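Local coordinates for protein geranyltranstransferase (Staphylococcus aureus, PDB 1RTR) that probably condenses isopentenyl diphosphate with dimethylallyl diphosphate and then geranyl diphosphate to make farnesyl diphosphate, a precursor of longer isoprenoids, at residues L52-S56 with L57-Y61; Q215-D218 with D219-C223; S243-V246 with S247-K251; T278-L281 with L282-V285. One frame throughout, in Å; residues are numbered along the deposited sequence.

All four contacts are local and follow one another in series, so none nests or crosses. Interaction 1 comes first, closing the turn by which helix 45-56 ends and the loop toward helix 65-83 begins. Interaction 2 is internal to helix 197-227, and interaction 3 caps and opens the next helix, 245-270; their centres lie 9 Å apart and the two touch, joining these helices. Interaction 4 begins helix 279-289 and returns to interaction 1, with centres 12 Å apart and side chains of Leu52, Thr53 and Asp55 against His280, Leu281 and Ile284. Interactions 1 and 3 sit on opposite sides of the chain's centre, about 37 Å apart between centres.

Interaction 1. Residues L52-S56 with L57-Y61; sequences LTLDS and LNTEY
Leu54 and Asp55, near the C-terminal end of helix 45-56, offer their carbonyl oxygens to backbone N-H groups of the loop that follows. Asn58 N donates to Asp55 O at 3.1 Å, and Thr59 N reaches Leu54 O at 3.0 Å. Leu57 N is held more loosely, 3.1 Å from both Thr53 O and Leu54 O in two weak, bent bonds. This is a Schellman motif, with Asn58 as its C-prime residue at a positive phi of 66°. Among the polar side chains, Ser56 OG turns back beside its own backbone N (chi1 -47°) and bonds to Leu52 O at 2.9 Å; Ser56 N donates to the same oxygen, which is thus gripped twice. Thr59 OG1 bonds to Leu57 O from well above the carbonyl plane. One water donates to both Ser56 O and Asn58 OD1, while Asn58 ND2 bonds to Gln275 O. The apolar contacts are modest. Thr53 and Leu57 run side by side, CG2 of the threonine 4.0 Å from CD2 of the leucine, whose side chain also packs on Val195 and Phe276. Leu54 CD2 meets Thr59 CG2 at 4.0 Å, while the Leu54 CD1 methyl rests 3.6 Å from the carbonyl oxygen Tyr61 O.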
loop_
_atom_site.group_PDB
_atom_site.type_symbol
_atom_site.label_atom_id
_atom_site.label_comp_id
_atom_site.label_asym_id
_atom_site.label_seq_id
_atom_site.Cartn_x
_atom_site.Cartn_y
_atom_site.Cartn_z
ATOM N N LEU A 52 -7.513 -22.910 0.048
ATOM C CA LEU A 52 -7.740 -24.199 -0.636
ATOM C C LEU A 52 -6.561 -24.647 -1.505
ATOM O O LEU A 52 -6.245 -25.845 -1.548
ATOM C CB LEU A 52 -9.056 -24.197 -1.428
ATOM C CG LEU A 52 -10.330 -24.152 -0.554
ATOM C CD1 LEU A 52 -11.561 -23.790 -1.337
ATOM C CD2 LEU A 52 -10.552 -25.457 0.192
ATOM N N THR A 53 -5.890 -23.706 -2.170
ATOM C CA THR A 53 -4.687 -24.034 -2.942
ATOM C C THR A 53 -3.581 -24.673 -2.084
ATOM O O THR A 53 -2.934 -25.641 -2.511
ATOM C CB THR A 53 -4.141 -22.780 -3.694
ATOM O OG1 THR A 53 -5.148 -22.255 -4.565
ATOM C CG2 THR A 53 -3.005 -23.150 -4.631
ATOM N N LEU A 54 -3.346 -24.123 -0.896
ATOM C CA LEU A 54 -2.384 -24.721 0.042
ATOM C C LEU A 54 -2.777 -26.154 0.435
ATOM O O LEU A 54 -1.921 -27.044 0.523
ATOM C CB LEU A 54 -2.271 -23.883 1.314
ATOM C CG LEU A 54 -1.423 -22.621 1.292
ATOM C CD1 LEU A 54 -1.621 -21.864 2.597
ATOM C CD2 LEU A 54 0.069 -22.943 1.032
ATOM N N ASP A 55 -4.071 -26.363 0.677
ATOM C CA ASP A 55 -4.568 -27.683 1.041
ATOM C C ASP A 55 -4.368 -28.714 -0.078
ATOM O O ASP A 55 -3.962 -29.843 0.195
ATOM C CB ASP A 55 -6.036 -27.623 1.472
ATOM C CG ASP A 55 -6.487 -28.909 2.134
ATOM O OD1 ASP A 55 -7.315 -29.640 1.543
ATOM O OD2 ASP A 55 -6.035 -29.287 3.237
ATOM N N SER A 56 -4.634 -28.313 -1.326
ATOM C CA SER A 56 -4.370 -29.150 -2.496
ATOM C C SER A 56 -2.912 -29.502 -2.598
ATOM O O SER A 56 -2.552 -30.539 -3.162
ATOM C CB SER A 56 -4.750 -28.434 -3.790
ATOM O OG SER A 56 -6.020 -27.831 -3.696
ATOM N N LEU A 57 -2.062 -28.618 -2.097
ATOM C CA LEU A 57 -0.627 -28.822 -2.199
ATOM C C LEU A 57 -0.035 -29.503 -0.953
ATOM O O LEU A 57 1.177 -29.432 -0.717
ATOM C CB LEU A 57 0.059 -27.490 -2.495
ATOM C CG LEU A 57 0.379 -27.010 -3.927
ATOM C CD1 LEU A 57 -0.376 -27.735 -5.062
ATOM C CD2 LEU A 57 0.177 -25.490 -3.996
ATOM N N ASN A 58 -0.891 -30.163 -0.164
ATOM C CA ASN A 58 -0.450 -30.970 0.980
ATOM C C ASN A 58 0.178 -30.149 2.116
ATOM O O ASN A 58 1.014 -30.645 2.874
ATOM C CB ASN A 58 0.526 -32.075 0.531
ATOM C CG ASN A 58 -0.083 -33.024 -0.492
ATOM O OD1 ASN A 58 -1.300 -33.225 -0.537
ATOM N ND2 ASN A 58 0.772 -33.610 -1.325
ATOM N N THR A 59 -0.231 -28.893 2.229
ATOM C CA THR A 59 0.412 -27.976 3.146
ATOM C C THR A 59 -0.614 -27.490 4.141
ATOM O O THR A 59 -1.793 -27.346 3.805
ATOM C CB THR A 59 1.027 -26.822 2.348
ATOM O OG1 THR A 59 2.080 -27.342 1.528
ATOM C CG2 THR A 59 1.761 -25.842 3.252
ATOM N N GLU A 60 -0.174 -27.263 5.377
ATOM C CA GLU A 60 -1.068 -26.747 6.410
ATOM C C GLU A 60 -1.661 -25.403 5.982
ATOM O O GLU A 60 -0.951 -24.402 5.904
ATOM C CB GLU A 60 -0.344 -26.636 7.760
ATOM C CG GLU A 60 -1.198 -26.080 8.892
ATOM C CD GLU A 60 -2.581 -26.709 8.949
ATOM O OE1 GLU A 60 -3.577 -25.966 9.199
ATOM O OE2 GLU A 60 -2.667 -27.949 8.744
ATOM N N TYR A 61 -2.962 -25.390 5.712
ATOM C CA TYR A 61 -3.613 -24.187 5.206
ATOM C C TYR A 61 -3.475 -22.947 6.108
ATOM O O TYR A 61 -3.600 -21.806 5.627
ATOM C CB TYR A 61 -5.078 -24.465 4.820
ATOM C CG TYR A 61 -6.081 -24.295 5.931
ATOM C CD1 TYR A 61 -6.526 -25.397 6.671
ATOM C CD2 TYR A 61 -6.604 -23.044 6.232
ATOM C CE1 TYR A 61 -7.447 -25.252 7.690
ATOM C CE2 TYR A 61 -7.525 -22.886 7.248
ATOM C CZ TYR A 61 -7.942 -23.991 7.974
ATOM O OH TYR A 61 -8.858 -23.816 8.987
HETATM O O HOH W 1 -3.434 -32.858 -2.208
#

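Interaction 2. Residues Q215-D218 with D219-C223; sequences QIKD and DLLDC
Asp219 N donates to Gln215 O at 3.0 Å, the first of four successive i to i+4 bonds in the C-terminal half of helix 197-227. The Asp219 side chain folds back over the same turn: with CG beside its own backbone N (chi1 -79°), Asp219 CG comes to 3.6 Å from Gln215 O. Its OD1 bonds to Tyr245 N at the start of helix 245-270, so this carboxylate links the two helices. Leu220 N follows with a nearly straight bond to Ile216 O, and the two side chains lie alongside each other, Leu220 CD1 4.1 Å from Ile216 CG2. Ile216 also packs on Tyr245, Leu258 and His261, which cover this buried side of the helix. Leu221 N bonds to Lys217 O at 2.9 Å. Leu221 CD1 sits 4.1 Å from both CD and NZ of Lys217, whose bent chain runs beside it to reach Ser290 O. At Asp222, N bonds to Asp218 O while Asp222 OD2 stands 3.4 Å from Asp218 O, two acceptors with no bond between them. The two carboxylates stay apart, Asp218 OD1 5.1 Å from Asp222 OD2. Residues 218-222 read DDLLD, matching the second aspartate-rich DDxxD motif of the trans-prenyl diphosphate synthases; in relatives this helical segment binds substrate diphosphate through magnesium ions.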
loop_
_atom_site.group_PDB
_atom_site.type_symbol
_atom_site.label_atom_id
_atom_site.label_comp_id
_atom_site.label_asym_id
_atom_site.label_seq_id
_atom_site.Cartn_x
_atom_site.Cartn_y
_atom_site.Cartn_z
ATOM N N GLN A 215 -15.447 -12.863 -14.976
ATOM C CA GLN A 215 -16.168 -11.716 -15.504
ATOM C C GLN A 215 -17.085 -12.092 -16.656
ATOM O O GLN A 215 -18.146 -11.476 -16.836
ATOM C CB GLN A 215 -15.186 -10.611 -15.919
ATOM C CG GLN A 215 -14.547 -9.860 -14.728
ATOM C CD GLN A 215 -15.581 -9.180 -13.827
ATOM O OE1 GLN A 215 -16.575 -8.620 -14.314
ATOM N NE2 GLN A 215 -15.353 -9.237 -12.517
ATOM N N ILE A 216 -16.678 -13.104 -17.426
ATOM C CA ILE A 216 -17.513 -13.637 -18.493
ATOM C C ILE A 216 -18.829 -14.131 -17.912
ATOM O O ILE A 216 -19.895 -13.722 -18.370
ATOM C CB ILE A 216 -16.804 -14.763 -19.266
ATOM C CG1 ILE A 216 -15.511 -14.251 -19.896
ATOM C CG2 ILE A 216 -17.728 -15.310 -20.349
ATOM C CD1 ILE A 216 -14.625 -15.338 -20.483
ATOM N N LYS A 217 -18.749 -14.983 -16.886
ATOM C CA LYS A 217 -19.949 -15.535 -16.240
ATOM C C LYS A 217 -20.911 -14.413 -15.867
ATOM O O LYS A 217 -22.101 -14.462 -16.185
ATOM C CB LYS A 217 -19.564 -16.368 -15.009
ATOM C CG LYS A 217 -20.733 -16.999 -14.227
ATOM C CD LYS A 217 -20.638 -16.657 -12.724
ATOM C CE LYS A 217 -20.705 -17.895 -11.816
ATOM N NZ LYS A 217 -21.914 -17.912 -10.922
ATOM N N ASP A 218 -20.360 -13.383 -15.233
ATOM C CA ASP A 218 -21.114 -12.221 -14.768
ATOM C C ASP A 218 -21.792 -11.420 -15.868
ATOM O O ASP A 218 -22.931 -10.973 -15.692
ATOM C CB ASP A 218 -20.192 -11.305 -13.970
ATOM C CG ASP A 218 -20.447 -11.388 -12.494
ATOM O OD1 ASP A 218 -20.981 -10.395 -11.954
ATOM O OD2 ASP A 218 -20.165 -12.403 -11.807
ATOM N N ASP A 219 -21.083 -11.216 -16.983
ATOM C CA ASP A 219 -21.673 -10.577 -18.161
ATOM C C ASP A 219 -22.851 -11.403 -18.687
ATOM O O ASP A 219 -23.915 -10.857 -18.955
ATOM C CB ASP A 219 -20.627 -10.367 -19.259
ATOM C CG ASP A 219 -19.752 -9.159 -19.005
ATOM O OD1 ASP A 219 -18.592 -9.176 -19.462
ATOM O OD2 ASP A 219 -20.128 -8.146 -18.365
ATOM N N LEU A 220 -22.654 -12.717 -18.802
ATOM C CA LEU A 220 -23.712 -13.632 -19.218
ATOM C C LEU A 220 -24.935 -13.563 -18.308
ATOM O O LEU A 220 -26.054 -13.378 -18.792
ATOM C CB LEU A 220 -23.198 -15.072 -19.343
ATOM C CG LEU A 220 -22.430 -15.383 -20.635
ATOM C CD1 LEU A 220 -21.590 -16.632 -20.502
ATOM C CD2 LEU A 220 -23.378 -15.465 -21.832
ATOM N N LEU A 221 -24.723 -13.681 -16.997
ATOM C CA LEU A 221 -25.818 -13.577 -16.025
ATOM C C LEU A 221 -26.597 -12.259 -16.106
ATOM O O LEU A 221 -27.808 -12.247 -15.909
ATOM C CB LEU A 221 -25.305 -13.809 -14.605
ATOM C CG LEU A 221 -25.298 -15.253 -14.098
ATOM C CD1 LEU A 221 -24.549 -15.331 -12.781
ATOM C CD2 LEU A 221 -26.716 -15.799 -13.948
ATOM N N ASP A 222 -25.913 -11.154 -16.403
ATOM C CA ASP A 222 -26.590 -9.865 -16.604
ATOM C C ASP A 222 -27.479 -9.894 -17.847
ATOM O O ASP A 222 -28.536 -9.263 -17.882
ATOM C CB ASP A 222 -25.582 -8.712 -16.723
ATOM C CG ASP A 222 -25.003 -8.278 -15.377
ATOM O OD1 ASP A 222 -25.680 -8.414 -14.328
ATOM O OD2 ASP A 222 -23.862 -7.773 -15.281
ATOM N N CYS A 223 -27.029 -10.622 -18.866
ATOM C CA CYS A 223 -27.784 -10.778 -20.105
ATOM C C CYS A 223 -28.916 -11.807 -19.947
ATOM O O CYS A 223 -30.045 -11.540 -20.360
ATOM C CB CYS A 223 -26.852 -11.129 -21.275
ATOM S SG CYS A 223 -27.652 -11.963 -22.670
#

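Interaction 3. Residues S243-V246 with S247-K251; sequences STYV and SLLGK
Thr244 chi1 of 75° places OG1 between its backbone N and carbonyl carbon, and Ser247 chi1 of 92° swings that OG back toward the same residue; together they make a capping box at the start of helix 245-270. Thr244 is the N-cap. Thr244 OG1 accepts from Ser247 N at 3.3 Å, and Ser247 OG accepts in return from Thr244 N at 3.1 Å along an almost straight N-H direction (176°). The two reciprocal bonds satisfy the N-H of the N-cap residue and one N-H of the first helical turn. The threonine also leans on Asp219 of helix 197-227. Further into the turn, Leu248 N reaches Thr244 O only weakly, at 3.2 Å, while Leu248 CG and CD1 each lie 3.4 Å from Thr244 O, so the leucine side chain crowds over the carbonyl. Leu249 N makes a firmer bond to Tyr245 O at 3.0 Å. Tyr245 itself is buried; its side chain touches Met212 of helix 197-227 and Leu167 and Leu170 of helix 167-177, joining the start of this helix to both. The outer side of the turn, by contrast, carries the exposed Ser247. Leu249 lies alongside Tyr245 and meets the rim of its ring, CD2 of the leucine 4.1 Å from Tyr245 CD2.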
loop_
_atom_site.group_PDB
_atom_site.type_symbol
_atom_site.label_atom_id
_atom_site.label_comp_id
_atom_site.label_asym_id
_atom_site.label_seq_id
_atom_site.Cartn_x
_atom_site.Cartn_y
_atom_site.Cartn_z
ATOM N N SER A 243 -19.601 -1.579 -22.195
ATOM C CA SER A 243 -18.924 -2.446 -23.149
ATOM C C SER A 243 -18.442 -3.751 -22.487
ATOM O O SER A 243 -17.614 -3.721 -21.569
ATOM C CB SER A 243 -17.769 -1.700 -23.812
ATOM O OG SER A 243 -17.120 -2.527 -24.761
ATOM N N THR A 244 -18.967 -4.890 -22.954
ATOM C CA THR A 244 -18.857 -6.162 -22.220
ATOM C C THR A 244 -18.581 -7.349 -23.123
ATOM O O THR A 244 -18.425 -7.193 -24.336
ATOM C CB THR A 244 -20.153 -6.466 -21.413
ATOM O OG1 THR A 244 -21.187 -6.908 -22.312
ATOM C CG2 THR A 244 -20.735 -5.206 -20.727
ATOM N N TYR A 245 -18.543 -8.540 -22.525
ATOM C CA TYR A 245 -18.309 -9.770 -23.281
ATOM C C TYR A 245 -19.441 -10.089 -24.247
ATOM O O TYR A 245 -19.167 -10.484 -25.380
ATOM C CB TYR A 245 -18.038 -10.964 -22.370
ATOM C CG TYR A 245 -16.591 -11.069 -21.970
ATOM C CD1 TYR A 245 -16.177 -10.672 -20.701
ATOM C CD2 TYR A 245 -15.630 -11.542 -22.863
ATOM C CE1 TYR A 245 -14.854 -10.746 -20.327
ATOM C CE2 TYR A 245 -14.302 -11.620 -22.496
ATOM C CZ TYR A 245 -13.924 -11.215 -21.223
ATOM O OH TYR A 245 -12.604 -11.278 -20.833
ATOM N N VAL A 246 -20.692 -9.908 -23.817
ATOM C CA VAL A 246 -21.825 -10.206 -24.686
ATOM C C VAL A 246 -22.064 -9.114 -25.737
ATOM O O VAL A 246 -22.553 -9.410 -26.836
ATOM C CB VAL A 246 -23.149 -10.640 -23.924
ATOM C CG1 VAL A 246 -22.928 -10.814 -22.435
ATOM C CG2 VAL A 246 -24.323 -9.703 -24.210
ATOM N N SER A 247 -21.705 -7.871 -25.415
ATOM C CA SER A 247 -21.873 -6.756 -26.348
ATOM C C SER A 247 -20.829 -6.768 -27.459
ATOM O O SER A 247 -21.011 -6.126 -28.494
ATOM C CB SER A 247 -21.856 -5.414 -25.617
ATOM O OG SER A 247 -20.550 -4.871 -25.570
ATOM N N LEU A 248 -19.733 -7.482 -27.248
ATOM C CA LEU A 248 -18.708 -7.599 -28.274
ATOM C C LEU A 248 -18.843 -8.901 -29.067
ATOM O O LEU A 248 -18.611 -8.924 -30.276
ATOM C CB LEU A 248 -17.314 -7.504 -27.658
ATOM C CG LEU A 248 -16.865 -6.137 -27.127
ATOM C CD1 LEU A 248 -15.727 -6.304 -26.119
ATOM C CD2 LEU A 248 -16.443 -5.202 -28.246
ATOM N N LEU A 249 -19.234 -9.973 -28.386
ATOM C CA LEU A 249 -19.164 -11.314 -28.938
ATOM C C LEU A 249 -20.557 -11.862 -29.201
ATOM O O LEU A 249 -20.727 -12.889 -29.872
ATOM C CB LEU A 249 -18.448 -12.234 -27.949
ATOM C CG LEU A 249 -16.982 -12.640 -28.112
ATOM C CD1 LEU A 249 -16.178 -11.717 -29.014
ATOM C CD2 LEU A 249 -16.349 -12.733 -26.737
ATOM N N GLY A 250 -21.545 -11.163 -28.660
ATOM C CA GLY A 250 -22.893 -11.678 -28.572
ATOM C C GLY A 250 -22.923 -12.755 -27.506
ATOM O O GLY A 250 -21.869 -13.197 -27.014
ATOM N N LYS A 251 -24.133 -13.186 -27.171
ATOM C CA LYS A 251 -24.371 -14.180 -26.145
ATOM C C LYS A 251 -23.621 -15.494 -26.360
ATOM O O LYS A 251 -22.995 -16.009 -25.435
ATOM C CB LYS A 251 -25.864 -14.434 -26.057
ATOM C CG LYS A 251 -26.357 -14.717 -24.670
ATOM C CD LYS A 251 -27.643 -15.500 -24.724
ATOM C CE LYS A 251 -27.376 -16.983 -24.899
ATOM N NZ LYS A 251 -28.527 -17.646 -25.579
#

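Interaction 4. Residues T278-L281 with L282-V285; sequences TKHL and LEIV
Lys279, His280 and Glu283 meet in a local contact across the first turn of helix 279-289, the last modelled helix of the all-helical prenyl synthase fold. Thr278 occupies the N-cap position, but its side chain makes no capping bond; Thr278 O starts the alpha-helical series by accepting Leu282 N at 2.9 Å. Glu283 N likewise bonds to Lys279 O, Ile284 N to His280 O and Val285 N to Leu281 O. The last oxygen is shared: Ile284 N bonds to it weakly, and Tyr206 OH of helix 197-227 adds a further hydrogen bond. His280 is buried against Leu52 and Asp55 of helix 45-56, and its NE2 bonds to Thr2 O. Lys279 curls back through its outer torsions, for example chi3 88°, and lays CE 3.4 Å above the centre of the His280 ring, covering one face. Lys279 and Glu283 run alongside each other, with Lys279 CG 4.2 Å from Glu283 OE1. Ile284 packs on Leu52 and Leu210, while Leu282 and Val285 touch Val266 of helix 245-270. Glu283 approaches His280 at the ring edge, the carboxylate turned 74° from the ring plane and Glu283 OE2 4.1 Å from His280 ND1.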
loop_
_atom_site.group_PDB
_atom_site.type_symbol
_atom_site.label_atom_id
_atom_site.label_comp_id
_atom_site.label_asym_id
_atom_site.label_seq_id
_atom_site.Cartn_x
_atom_site.Cartn_y
_atom_site.Cartn_z
ATOM N N THR A 278 -6.494 -32.270 -6.580
ATOM C CA THR A 278 -7.018 -30.986 -7.037
ATOM C C THR A 278 -8.531 -30.853 -6.932
ATOM O O THR A 278 -9.102 -29.878 -7.419
ATOM C CB THR A 278 -6.590 -30.731 -8.485
ATOM O OG1 THR A 278 -7.161 -31.740 -9.329
ATOM C CG2 THR A 278 -5.075 -30.925 -8.656
ATOM N N LYS A 279 -9.187 -31.811 -6.286
ATOM C CA LYS A 279 -10.647 -31.784 -6.191
ATOM C C LYS A 279 -11.176 -30.397 -5.799
ATOM O O LYS A 279 -12.211 -29.960 -6.312
ATOM C CB LYS A 279 -11.161 -32.936 -5.294
ATOM C CG LYS A 279 -12.222 -32.602 -4.217
ATOM C CD LYS A 279 -11.817 -33.177 -2.833
ATOM C CE LYS A 279 -10.919 -32.207 -2.015
ATOM N NZ LYS A 279 -9.593 -32.792 -1.587
ATOM N N HIS A 280 -10.443 -29.692 -4.935
ATOM C CA HIS A 280 -10.851 -28.363 -4.457
ATOM C C HIS A 280 -10.781 -27.284 -5.539
ATOM O O HIS A 280 -11.728 -26.509 -5.731
ATOM C CB HIS A 280 -9.989 -27.939 -3.265
ATOM C CG HIS A 280 -10.435 -28.513 -1.957
ATOM N ND1 HIS A 280 -11.763 -28.742 -1.656
ATOM C CD2 HIS A 280 -9.728 -28.912 -0.872
ATOM C CE1 HIS A 280 -11.853 -29.260 -0.444
ATOM N NE2 HIS A 280 -10.632 -29.374 0.052
ATOM N N LEU A 281 -9.636 -27.232 -6.214
ATOM C CA LEU A 281 -9.418 -26.315 -7.318
ATOM C C LEU A 281 -10.480 -26.559 -8.399
ATOM O O LEU A 281 -11.187 -25.629 -8.811
ATOM C CB LEU A 281 -7.999 -26.492 -7.872
ATOM C CG LEU A 281 -6.814 -25.693 -7.298
ATOM C CD1 LEU A 281 -7.082 -25.062 -5.934
ATOM C CD2 LEU A 281 -5.580 -26.561 -7.240
ATOM N N LEU A 282 -10.613 -27.824 -8.807
ATOM C CA LEU A 282 -11.613 -28.259 -9.778
ATOM C C LEU A 282 -13.013 -27.869 -9.346
ATOM O O LEU A 282 -13.835 -27.493 -10.178
ATOM C CB LEU A 282 -11.515 -29.773 -10.005
ATOM C CG LEU A 282 -12.141 -30.475 -11.224
ATOM C CD1 LEU A 282 -13.481 -31.127 -10.856
ATOM C CD2 LEU A 282 -12.307 -29.558 -12.448
ATOM N N GLU A 283 -13.280 -27.936 -8.046
ATOM C CA GLU A 283 -14.580 -27.523 -7.521
ATOM C C GLU A 283 -14.821 -26.019 -7.673
ATOM O O GLU A 283 -15.952 -25.598 -7.917
ATOM C CB GLU A 283 -14.725 -27.938 -6.059
ATOM C CG GLU A 283 -16.001 -28.702 -5.725
ATOM C CD GLU A 283 -15.818 -29.621 -4.525
ATOM O OE1 GLU A 283 -16.015 -30.857 -4.670
ATOM O OE2 GLU A 283 -15.463 -29.104 -3.433
ATOM N N ILE A 284 -13.764 -25.215 -7.522
ATOM C CA ILE A 284 -13.871 -23.763 -7.693
ATOM C C ILE A 284 -14.127 -23.395 -9.157
ATOM O O ILE A 284 -14.934 -22.506 -9.437
ATOM C CB ILE A 284 -12.632 -23.020 -7.104
ATOM C CG1 ILE A 284 -12.827 -22.772 -5.613
ATOM C CG2 ILE A 284 -12.371 -21.670 -7.803
ATOM C CD1 ILE A 284 -11.604 -23.100 -4.807
ATOM N N VAL A 285 -13.455 -24.092 -10.074
ATOM C CA VAL A 285 -13.718 -23.954 -11.508
ATOM C C VAL A 285 -15.205 -24.118 -11.802
ATOM O O VAL A 285 -15.787 -23.315 -12.534
ATOM C CB VAL A 285 -12.950 -24.987 -12.360
ATOM C CG1 VAL A 285 -13.328 -24.851 -13.838
ATOM C CG2 VAL A 285 -11.457 -24.837 -12.183
#